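Local coordinates for cellulase (Uncultured bacterium, PDB 6XSO), which probably hydrolyses internal beta-1,4 linkages of cellulose and related plant polysaccharides such as xylan, as a broad-specificity endoglucanase of glycoside hydrolase family 5, at residues V52-C57 / Y86-A91; P61-E66 / M100-E105; N174-K179 / N204-Y209; A186-S191 / G241-H246. All blocks are in the same frame, centred on the assembly; numbering follows the deposited sequence. Where two conformers were deposited one is given.

How the interactions relate
Three of the four contacts are buried; interaction 4 lies at the surface. Interactions 1 and 2 adjoin: Glu55 of segment 52-57 reaches both Thr63 and Arg102, so helix 51-55, the loop that follows it and helix 97-111 are bound by polar groups. Interaction 3, closer to the centre of the chain, is wholly apolar across its segments, with a methionine set between an isoleucine and a tyrosine. It meets interaction 4 through Asp178 and the backbone N of Ser187. Interaction 4 is apolar too, but here two aromatic rings meet at the surface, between loops that follow strands 168-171 and 229-232, about 39 Å, centre to centre, from interaction 2.

Interaction 1 (V52-C57 / Y86-A91); sequences VQHETC and YQEMDA
His54 and Glu88 meet through a short, straight hydrogen bond, the one such bond between segments 52-57 and 86-91. Along the second segment, Tyr86 comes first, turned so that its OH bonds to Asn42, and the CG of Gln87 lies over one face of its ring. Gln87 sends NE2 to the carbonyl of Asp43. Glu88 is the residue that reaches across. Its chain folds back at chi2 (-65°) and brings OE2 to 2.7 Å from His54 ND1, with an N-H...O angle of 172°. OE2 accepts the N-H through its anti lone pair, and ring and carboxylate are nearly coplanar, 14° apart. Glu88 CG also lies in plane at the edge of the ring, 3.5 Å from His54 ND1. The other oxygen, OE1, is held by Asn96, while His54 NE2 bonds to the carbonyl of Leu39 and the ring stacks on Trp99. With acceptors at both nitrogens, the imidazole is probably positively charged. A leucine in place of His54 would probably leave OE2 of Glu88 without its mate in a buried setting. The arrangement is a buried His-carboxylate hydrogen bond joining helix 51-55, between strands 31-34 and 78-81, to the loop after strand 78-81 of the (beta/alpha)8 barrel.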
# COMPACT_ATOMS: atom_id res chain seq x y z
N VAL A 52 -10.13 -19.19 5.66
CA VAL A 52 -10.68 -19.21 4.31
C VAL A 52 -11.87 -18.26 4.20
O VAL A 52 -12.05 -17.59 3.18
CB VAL A 52 -11.06 -20.65 3.94
CG1 VAL A 52 -11.83 -20.71 2.63
CG2 VAL A 52 -9.81 -21.52 3.87
N GLN A 53 -12.71 -18.24 5.24
CA GLN A 53 -13.88 -17.36 5.21
C GLN A 53 -13.46 -15.91 5.01
O GLN A 53 -14.09 -15.19 4.24
CB GLN A 53 -14.65 -17.49 6.52
CG GLN A 53 -15.38 -18.81 6.69
CD GLN A 53 -15.88 -19.00 8.09
OE1 GLN A 53 -15.64 -18.17 8.97
NE2 GLN A 53 -16.57 -20.10 8.31
N HIS A 54 -12.40 -15.49 5.68
CA HIS A 54 -11.89 -14.13 5.54
C HIS A 54 -11.31 -13.91 4.16
O HIS A 54 -11.69 -12.97 3.45
CB HIS A 54 -10.86 -13.95 6.66
CG HIS A 54 -10.12 -12.65 6.66
ND1 HIS A 54 -9.51 -12.18 7.80
CD2 HIS A 54 -9.85 -11.75 5.68
CE1 HIS A 54 -8.91 -11.03 7.53
NE2 HIS A 54 -9.09 -10.76 6.25
N GLU A 55 -10.42 -14.82 3.72
CA GLU A 55 -9.69 -14.63 2.48
C GLU A 55 -10.61 -14.61 1.27
O GLU A 55 -10.31 -13.93 0.28
CB GLU A 55 -8.66 -15.75 2.34
CG GLU A 55 -7.75 -15.64 1.13
CD GLU A 55 -6.48 -16.47 1.26
OE1 GLU A 55 -6.33 -17.16 2.29
OE2 GLU A 55 -5.67 -16.47 0.30
N THR A 56 -11.72 -15.33 1.33
CA THR A 56 -12.62 -15.51 0.19
C THR A 56 -13.90 -14.68 0.27
O THR A 56 -14.76 -14.81 -0.61
CB THR A 56 -12.98 -17.00 0.02
OG1 THR A 56 -13.82 -17.45 1.09
CG2 THR A 56 -11.72 -17.88 -0.03
N CYS A 57 -14.07 -13.83 1.28
CA CYS A 57 -15.39 -13.22 1.46
C CYS A 57 -15.73 -12.18 0.40
O CYS A 57 -16.91 -11.84 0.26
CB CYS A 57 -15.56 -12.68 2.88
SG CYS A 57 -14.75 -11.15 3.25
N TYR A 86 -8.83 -6.36 11.86
CA TYR A 86 -9.71 -6.16 13.00
C TYR A 86 -10.61 -7.36 13.28
O TYR A 86 -11.03 -7.56 14.43
CB TYR A 86 -10.54 -4.88 12.85
CG TYR A 86 -11.70 -4.94 11.85
CD1 TYR A 86 -12.99 -5.23 12.28
CD2 TYR A 86 -11.51 -4.64 10.51
CE1 TYR A 86 -14.05 -5.27 11.37
CE2 TYR A 86 -12.55 -4.68 9.61
CZ TYR A 86 -13.83 -4.98 10.06
OH TYR A 86 -14.88 -5.02 9.18
N GLN A 87 -10.95 -8.15 12.25
CA GLN A 87 -11.76 -9.35 12.47
C GLN A 87 -10.91 -10.53 12.90
O GLN A 87 -11.43 -11.65 13.02
CB GLN A 87 -12.56 -9.70 11.22
CG GLN A 87 -13.39 -8.52 10.70
CD GLN A 87 -14.50 -8.93 9.75
OE1 GLN A 87 -14.30 -8.96 8.54
NE2 GLN A 87 -15.66 -9.28 10.31
N GLU A 88 -9.61 -10.30 13.13
CA GLU A 88 -8.67 -11.32 13.54
C GLU A 88 -8.00 -10.98 14.87
O GLU A 88 -7.02 -11.62 15.25
CB GLU A 88 -7.62 -11.56 12.44
CG GLU A 88 -8.20 -11.96 11.08
CD GLU A 88 -8.91 -13.33 11.08
OE1 GLU A 88 -8.77 -14.13 12.03
OE2 GLU A 88 -9.61 -13.61 10.10
N MET A 89 -8.54 -10.00 15.60
CA MET A 89 -7.98 -9.50 16.84
C MET A 89 -8.99 -9.71 17.96
O MET A 89 -10.19 -9.50 17.77
CB MET A 89 -7.71 -8.00 16.73
CG MET A 89 -6.58 -7.65 15.77
SD MET A 89 -6.52 -5.92 15.25
CE MET A 89 -6.12 -5.12 16.79
N ASP A 90 -8.50 -10.12 19.12
CA ASP A 90 -9.36 -10.31 20.29
C ASP A 90 -9.54 -8.97 21.01
O ASP A 90 -9.10 -7.92 20.54
CB ASP A 90 -8.84 -11.47 21.13
CG ASP A 90 -7.62 -11.12 21.98
OD1 ASP A 90 -7.15 -9.96 21.96
OD2 ASP A 90 -7.12 -12.05 22.67
N ALA A 91 -10.21 -9.02 22.17
CA ALA A 91 -10.54 -7.80 22.90
C ALA A 91 -9.29 -7.04 23.30
O ALA A 91 -9.32 -5.81 23.42
CB ALA A 91 -11.38 -8.13 24.14

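Interaction 2 (P61-E66 / M100-E105); sequences PVTKPE and MKRVKE
Arg102 NH2 donates to the backbone carbonyl oxygen of Thr63 at 2.9 Å, with an N-H...O angle of 154°. The oxygen sits at the edge of the guanidinium, close to its plane, while NH2 is tilted somewhat from the plane of the carbonyl. The same nitrogen rests against carbon on the loop: Val62 CG1 lies 3.7 Å from Arg102 NH2, and Thr63 CB is 3.6 Å from it. Arg102 spans the gap because its CG stands anti to the backbone N (chi1 177°) and the chain then bends at chi2. The flat group is gripped at each of its nitrogens, which fixes its rotation. NH1 forms a salt bridge with Glu105 OE1, 2.9 Å away and one turn along the same helix, and also bonds to Tyr109 OH. NE pairs with Glu55 OE1. The other oxygen of that carboxylate, OE2, bonds to Thr63 OG1, so a single glutamate positions both the arginine and the threonine. The contact thus fastens the loop between helices 51-55 and 66-73 to helix 97-111, whose Met100 and Val103 side chains lean on helix 140-161, the next one around the barrel.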
# COMPACT_ATOMS: atom_id res chain seq x y z
N PRO A 61 -10.32 -16.35 -4.68
CA PRO A 61 -10.05 -17.70 -4.19
C PRO A 61 -8.94 -17.70 -3.15
O PRO A 61 -8.20 -16.73 -2.98
CB PRO A 61 -9.58 -18.43 -5.46
CG PRO A 61 -8.88 -17.32 -6.25
CD PRO A 61 -9.68 -16.07 -5.99
N VAL A 62 -8.82 -18.83 -2.46
CA VAL A 62 -7.66 -19.06 -1.60
C VAL A 62 -6.40 -18.98 -2.44
O VAL A 62 -6.27 -19.66 -3.46
CB VAL A 62 -7.79 -20.41 -0.88
CG1 VAL A 62 -6.50 -20.76 -0.15
CG2 VAL A 62 -8.96 -20.37 0.12
N THR A 63 -5.46 -18.14 -2.01
CA THR A 63 -4.29 -17.83 -2.82
C THR A 63 -3.34 -19.03 -2.84
O THR A 63 -3.19 -19.74 -1.84
CB THR A 63 -3.57 -16.63 -2.22
OG1 THR A 63 -4.47 -15.51 -2.07
CG2 THR A 63 -2.41 -16.15 -3.10
N LYS A 64 -2.71 -19.26 -3.99
CA LYS A 64 -1.76 -20.35 -4.17
C LYS A 64 -0.44 -19.80 -4.69
O LYS A 64 -0.40 -18.74 -5.32
CB LYS A 64 -2.28 -21.39 -5.17
CG LYS A 64 -3.46 -22.17 -4.64
CD LYS A 64 -3.78 -23.36 -5.50
CE LYS A 64 -4.40 -22.94 -6.81
NZ LYS A 64 -4.56 -24.13 -7.70
N PRO A 65 0.66 -20.53 -4.48
CA PRO A 65 1.97 -19.95 -4.82
C PRO A 65 2.20 -19.78 -6.31
O PRO A 65 2.98 -18.91 -6.71
CB PRO A 65 2.97 -20.92 -4.17
CG PRO A 65 2.22 -22.19 -3.97
CD PRO A 65 0.80 -21.77 -3.68
N GLU A 66 1.54 -20.58 -7.13
CA GLU A 66 1.78 -20.53 -8.57
C GLU A 66 1.41 -19.17 -9.15
O GLU A 66 2.04 -18.72 -10.11
CB GLU A 66 0.99 -21.65 -9.24
CG GLU A 66 1.55 -23.04 -8.98
CD GLU A 66 1.38 -23.59 -7.56
OE1 GLU A 66 0.40 -23.24 -6.84
OE2 GLU A 66 2.25 -24.40 -7.18
N MET A 100 -2.21 -15.15 11.58
CA MET A 100 -0.84 -14.73 11.34
C MET A 100 -0.11 -15.78 10.51
O MET A 100 0.68 -15.43 9.62
CB MET A 100 -0.13 -14.48 12.67
CG MET A 100 1.20 -13.71 12.49
SD MET A 100 1.06 -11.98 11.93
CE MET A 100 0.66 -11.20 13.49
N LYS A 101 -0.35 -17.06 10.79
CA LYS A 101 0.23 -18.14 10.00
C LYS A 101 -0.19 -18.04 8.54
O LYS A 101 0.63 -18.28 7.64
CB LYS A 101 -0.23 -19.46 10.59
CG LYS A 101 0.30 -20.70 9.91
CD LYS A 101 -0.01 -21.95 10.73
CE LYS A 101 0.44 -23.23 10.04
NZ LYS A 101 0.14 -24.43 10.88
N ARG A 102 -1.44 -17.68 8.27
CA ARG A 102 -1.89 -17.59 6.88
C ARG A 102 -1.22 -16.42 6.16
O ARG A 102 -0.78 -16.55 5.02
CB ARG A 102 -3.41 -17.49 6.78
CG ARG A 102 -3.93 -17.32 5.35
CD ARG A 102 -3.50 -18.49 4.48
NE ARG A 102 -3.86 -18.25 3.09
CZ ARG A 102 -3.29 -18.87 2.06
NH1 ARG A 102 -2.33 -19.77 2.27
NH2 ARG A 102 -3.68 -18.60 0.83
N VAL A 103 -1.17 -15.25 6.82
CA VAL A 103 -0.48 -14.10 6.23
C VAL A 103 0.95 -14.48 5.89
O VAL A 103 1.45 -14.17 4.81
CB VAL A 103 -0.54 -12.90 7.19
CG1 VAL A 103 0.25 -11.74 6.58
CG2 VAL A 103 -1.98 -12.49 7.48
N LYS A 104 1.62 -15.18 6.81
CA LYS A 104 2.99 -15.61 6.56
C LYS A 104 3.09 -16.55 5.36
O LYS A 104 4.04 -16.45 4.57
CB LYS A 104 3.55 -16.25 7.83
CG LYS A 104 5.04 -16.56 7.77
CD LYS A 104 5.52 -17.23 9.05
CE LYS A 104 7.02 -17.51 9.02
NZ LYS A 104 7.47 -18.30 7.82
N GLU A 105 2.14 -17.48 5.20
CA GLU A 105 2.14 -18.34 4.01
C GLU A 105 2.12 -17.51 2.72
O GLU A 105 2.85 -17.81 1.76
CB GLU A 105 0.96 -19.31 4.02
CG GLU A 105 1.09 -20.42 5.05
CD GLU A 105 -0.18 -21.26 5.26
OE1 GLU A 105 -1.25 -20.92 4.71
OE2 GLU A 105 -0.11 -22.26 6.01

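Interaction 3 (N174-K179 / N204-Y209); sequences NEMLDK and NAINGY
The sulfur and the terminal methyl of Met176 both come to rest on the same atom of the Tyr209 ring: SD is 3.6 Å from Tyr209 CD2, and CE is 3.5 Å from that CD2. This is a Met-aromatic contact in a (beta/alpha)8 barrel fold, between the loop that follows strand 168-171 and the helix 196-219 to which that loop leads. The sulfur stands 4.5 Å from the ring centroid and 51° off the ring normal, an oblique approach that is neither squarely over the face nor at the edge. Met176 heads away from its own backbone N (chi1 -161°), stays extended through chi2, and turns only at chi3 (-50°), which swings CE in against the ring. The two side chains cross at about a right angle.

Ile206, one turn earlier on the helix, packs against the methionine with its outermost methyl. Ile206 CD1 lies 3.8 Å from Met176 SD and touches the CB as well, the two chains sliding past each other in opposite directions. No hydrogen bond joins the segments. The tyrosine hydroxyl instead bonds to OD1 of Asn142 of helix 140-161, and the backbone of Met176 bonds to that of Ala235. Just before it in the chain, Asn174-Glu175 matches the Asn-Glu pair in which family 5 enzymes carry the acid/base glutamate, so Glu175 is probably that residue. At the base of the ring, Met176 CE is 3.7 Å from Tyr209 CG.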
# COMPACT_ATOMS: atom_id res chain seq x y z
N ASN A 174 -3.28 2.10 5.55
CA ASN A 174 -3.64 2.25 4.14
C ASN A 174 -4.16 3.63 3.75
O ASN A 174 -3.40 4.45 3.23
CB ASN A 174 -4.65 1.14 3.77
CG ASN A 174 -5.12 1.24 2.36
OD1 ASN A 174 -4.30 1.44 1.44
ND2 ASN A 174 -6.44 1.11 2.13
N GLU A 175 -5.45 3.90 3.98
CA GLU A 175 -6.11 5.14 3.56
C GLU A 175 -6.84 5.69 4.78
O GLU A 175 -8.05 5.50 4.96
CB GLU A 175 -7.06 4.90 2.36
CG GLU A 175 -6.29 4.65 1.06
CD GLU A 175 -7.16 4.40 -0.14
OE1 GLU A 175 -8.38 4.19 -0.01
OE2 GLU A 175 -6.62 4.41 -1.26
N MET A 176 -6.09 6.35 5.66
CA MET A 176 -6.64 6.84 6.91
C MET A 176 -7.32 8.18 6.66
O MET A 176 -6.71 9.11 6.11
CB MET A 176 -5.52 7.02 7.95
CG MET A 176 -6.06 7.08 9.35
SD MET A 176 -4.91 7.62 10.61
CE MET A 176 -3.48 6.58 10.33
N LEU A 177 -8.57 8.29 7.10
CA LEU A 177 -9.40 9.47 6.89
C LEU A 177 -9.80 10.08 8.22
O LEU A 177 -9.73 9.43 9.27
CB LEU A 177 -10.68 9.10 6.12
CG LEU A 177 -10.53 8.23 4.87
CD1 LEU A 177 -11.87 7.98 4.21
CD2 LEU A 177 -9.55 8.85 3.89
N ASP A 178 -10.23 11.34 8.18
CA ASP A 178 -10.76 12.02 9.35
C ASP A 178 -12.12 11.44 9.70
O ASP A 178 -12.63 10.52 9.05
CB ASP A 178 -10.76 13.54 9.12
CG ASP A 178 -11.71 13.98 8.02
OD1 ASP A 178 -12.64 13.22 7.68
OD2 ASP A 178 -11.52 15.10 7.50
N LYS A 179 -12.72 11.97 10.77
CA LYS A 179 -13.99 11.42 11.22
C LYS A 179 -15.14 11.75 10.29
O LYS A 179 -16.23 11.21 10.47
CB LYS A 179 -14.32 11.89 12.64
CG LYS A 179 -14.76 13.32 12.79
CD LYS A 179 -15.00 13.66 14.25
CE LYS A 179 -15.27 15.13 14.41
NZ LYS A 179 -15.50 15.48 15.85
N ASN A 204 -1.95 15.76 12.78
CA ASN A 204 -1.31 15.30 14.02
C ASN A 204 -1.50 13.80 14.20
O ASN A 204 -0.59 13.10 14.66
CB ASN A 204 -1.91 16.04 15.22
CG ASN A 204 -1.38 17.45 15.37
OD1 ASN A 204 -0.50 17.91 14.63
ND2 ASN A 204 -1.93 18.18 16.35
N ALA A 205 -2.70 13.29 13.89
CA ALA A 205 -2.98 11.86 14.03
C ALA A 205 -2.19 11.02 13.03
O ALA A 205 -1.61 10.00 13.40
CB ALA A 205 -4.48 11.59 13.87
N ILE A 206 -2.17 11.44 11.76
CA ILE A 206 -1.35 10.75 10.76
C ILE A 206 0.08 10.66 11.27
O ILE A 206 0.71 9.60 11.24
CB ILE A 206 -1.41 11.48 9.40
CG1 ILE A 206 -2.79 11.30 8.76
CG2 ILE A 206 -0.26 10.96 8.50
CD1 ILE A 206 -3.05 9.93 8.20
N ASN A 207 0.63 11.79 11.71
CA ASN A 207 2.03 11.81 12.12
C ASN A 207 2.25 10.99 13.38
O ASN A 207 3.28 10.33 13.49
CB ASN A 207 2.50 13.25 12.29
CG ASN A 207 2.52 14.01 10.98
OD1 ASN A 207 2.61 13.41 9.90
ND2 ASN A 207 2.43 15.33 11.06
N GLY A 208 1.25 10.97 14.27
CA GLY A 208 1.34 10.14 15.46
C GLY A 208 1.32 8.66 15.14
O GLY A 208 2.14 7.90 15.65
N TYR A 209 0.39 8.23 14.29
CA TYR A 209 0.36 6.82 13.89
C TYR A 209 1.66 6.43 13.18
O TYR A 209 2.19 5.33 13.41
CB TYR A 209 -0.86 6.54 13.02
CG TYR A 209 -2.14 6.28 13.79
CD1 TYR A 209 -2.28 5.14 14.58
CD2 TYR A 209 -3.23 7.17 13.73
CE1 TYR A 209 -3.43 4.89 15.29
CE2 TYR A 209 -4.40 6.91 14.43
CZ TYR A 209 -4.49 5.77 15.20
OH TYR A 209 -5.61 5.42 15.91

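Interaction 4 (A186-S191 / G241-H246); sequences ASFAAS and GNWNAH
Phe188 and Trp243 carry this contact, two rings meeting between the loop after strand 168-171 and the loop after strand 229-232. The aromatic interaction is an offset edge-to-face pair, with the six-membered ring of the tryptophan turning its edge toward the face of the phenylalanine. The centroids are 5.5 Å apart and the planes stand at 66°. Trp243 CH2 comes nearest, 3.7 Å from Phe188 CZ, and Trp243 CZ3 lies 3.8 Å from Phe188 CE1. A first torsion of 177° carries the Phe188 ring out opposite its own backbone N and across to the indole. Phe188 also meets Phe185. Both Phe188 and Trp243 touch crystal neighbours as well, so their poses may be influenced by the lattice. An alanine in place of Phe188 would probably strip the Trp243 edge of its partner and set the indole free to turn.

Hydrogen bonds form within each segment, and none passes between 186-191 and 241-246. In the first, a type I turn from Ser187 to Ala190 puts Phe188 at its second position, closed by Ala190 N to Ser187 O, while Ser187 OG bonds to the Ala186 carbonyl and to the backbone N of Asp195. In the second, Asn244 OD1 accepts from His246 N at 2.8 Å, in the carbonyl plane and on a lone pair, making an Asx turn. His246 is in turn held by Asp249 and stacks on Tyr194.

The polar bonds thus lie within each segment or go to other residues, and what joins the two segments at the surface is apolar: ring against ring, by van der Waals contact.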
# COMPACT_ATOMS: atom_id res chain seq x y z
N ALA A 186 -7.54 16.53 4.42
CA ALA A 186 -8.24 16.47 5.69
C ALA A 186 -9.24 17.61 5.80
O ALA A 186 -8.91 18.78 5.54
CB ALA A 186 -7.27 16.50 6.86
N SER A 187 -10.47 17.27 6.19
CA SER A 187 -11.62 18.17 6.41
C SER A 187 -12.35 18.60 5.14
O SER A 187 -13.27 19.41 5.23
CB SER A 187 -11.29 19.38 7.30
OG SER A 187 -10.73 20.45 6.58
N PHE A 188 -12.02 18.03 3.98
CA PHE A 188 -12.72 18.36 2.74
C PHE A 188 -14.22 18.12 2.85
O PHE A 188 -15.01 18.84 2.22
CB PHE A 188 -12.10 17.55 1.59
CG PHE A 188 -12.77 17.72 0.24
CD1 PHE A 188 -12.95 18.98 -0.32
CD2 PHE A 188 -13.20 16.61 -0.46
CE1 PHE A 188 -13.55 19.11 -1.56
CE2 PHE A 188 -13.80 16.74 -1.69
CZ PHE A 188 -13.98 17.99 -2.24
N ALA A 189 -14.64 17.14 3.65
CA ALA A 189 -16.06 16.81 3.77
C ALA A 189 -16.79 17.67 4.80
O ALA A 189 -18.00 17.49 5.00
CB ALA A 189 -16.22 15.33 4.11
N ALA A 190 -16.10 18.62 5.44
CA ALA A 190 -16.74 19.49 6.39
C ALA A 190 -17.61 20.53 5.67
O ALA A 190 -17.50 20.74 4.46
CB ALA A 190 -15.70 20.25 7.21
N SER A 191 -18.46 21.19 6.45
CA SER A 191 -19.19 22.35 5.93
C SER A 191 -18.20 23.33 5.31
O SER A 191 -17.14 23.60 5.87
CB SER A 191 -19.96 23.02 7.07
OG SER A 191 -20.91 22.12 7.60
N GLY A 241 -3.29 18.23 -8.60
CA GLY A 241 -4.36 19.14 -8.89
C GLY A 241 -4.14 20.50 -8.25
O GLY A 241 -3.35 20.66 -7.31
N ASN A 242 -4.84 21.51 -8.79
CA ASN A 242 -4.79 22.87 -8.28
C ASN A 242 -6.19 23.41 -7.95
O ASN A 242 -6.33 24.62 -7.70
CB ASN A 242 -4.10 23.82 -9.27
CG ASN A 242 -2.69 23.36 -9.62
OD1 ASN A 242 -1.85 23.15 -8.74
ND2 ASN A 242 -2.44 23.19 -10.90
N TRP A 243 -7.21 22.55 -7.96
CA TRP A 243 -8.60 22.99 -7.85
C TRP A 243 -8.99 23.41 -6.44
O TRP A 243 -10.08 23.97 -6.26
CB TRP A 243 -9.55 21.91 -8.41
CG TRP A 243 -9.43 20.54 -7.80
CD1 TRP A 243 -8.67 19.49 -8.25
CD2 TRP A 243 -10.11 20.06 -6.64
NE1 TRP A 243 -8.82 18.41 -7.43
CE2 TRP A 243 -9.70 18.73 -6.43
CE3 TRP A 243 -11.02 20.64 -5.75
CZ2 TRP A 243 -10.17 17.96 -5.37
CZ3 TRP A 243 -11.48 19.87 -4.68
CH2 TRP A 243 -11.05 18.54 -4.51
N ASN A 244 -8.14 23.15 -5.45
CA ASN A 244 -8.36 23.59 -4.08
C ASN A 244 -6.99 23.85 -3.49
O ASN A 244 -6.05 23.09 -3.75
CB ASN A 244 -9.10 22.51 -3.27
CG ASN A 244 -9.47 22.98 -1.87
OD1 ASN A 244 -8.62 23.11 -0.99
ND2 ASN A 244 -10.76 23.24 -1.66
N ALA A 245 -6.87 24.92 -2.71
CA ALA A 245 -5.58 25.31 -2.14
C ALA A 245 -5.07 24.36 -1.08
O ALA A 245 -3.93 24.55 -0.62
CB ALA A 245 -5.68 26.71 -1.51
N HIS A 246 -5.85 23.37 -0.65
CA HIS A 246 -5.43 22.42 0.37
C HIS A 246 -4.96 21.09 -0.19
O HIS A 246 -4.58 20.21 0.58
CB HIS A 246 -6.55 22.16 1.38
CG HIS A 246 -6.94 23.38 2.15
ND1 HIS A 246 -6.14 23.90 3.14
CD2 HIS A 246 -8.01 24.20 2.05
CE1 HIS A 246 -6.70 24.99 3.62
NE2 HIS A 246 -7.85 25.18 3.00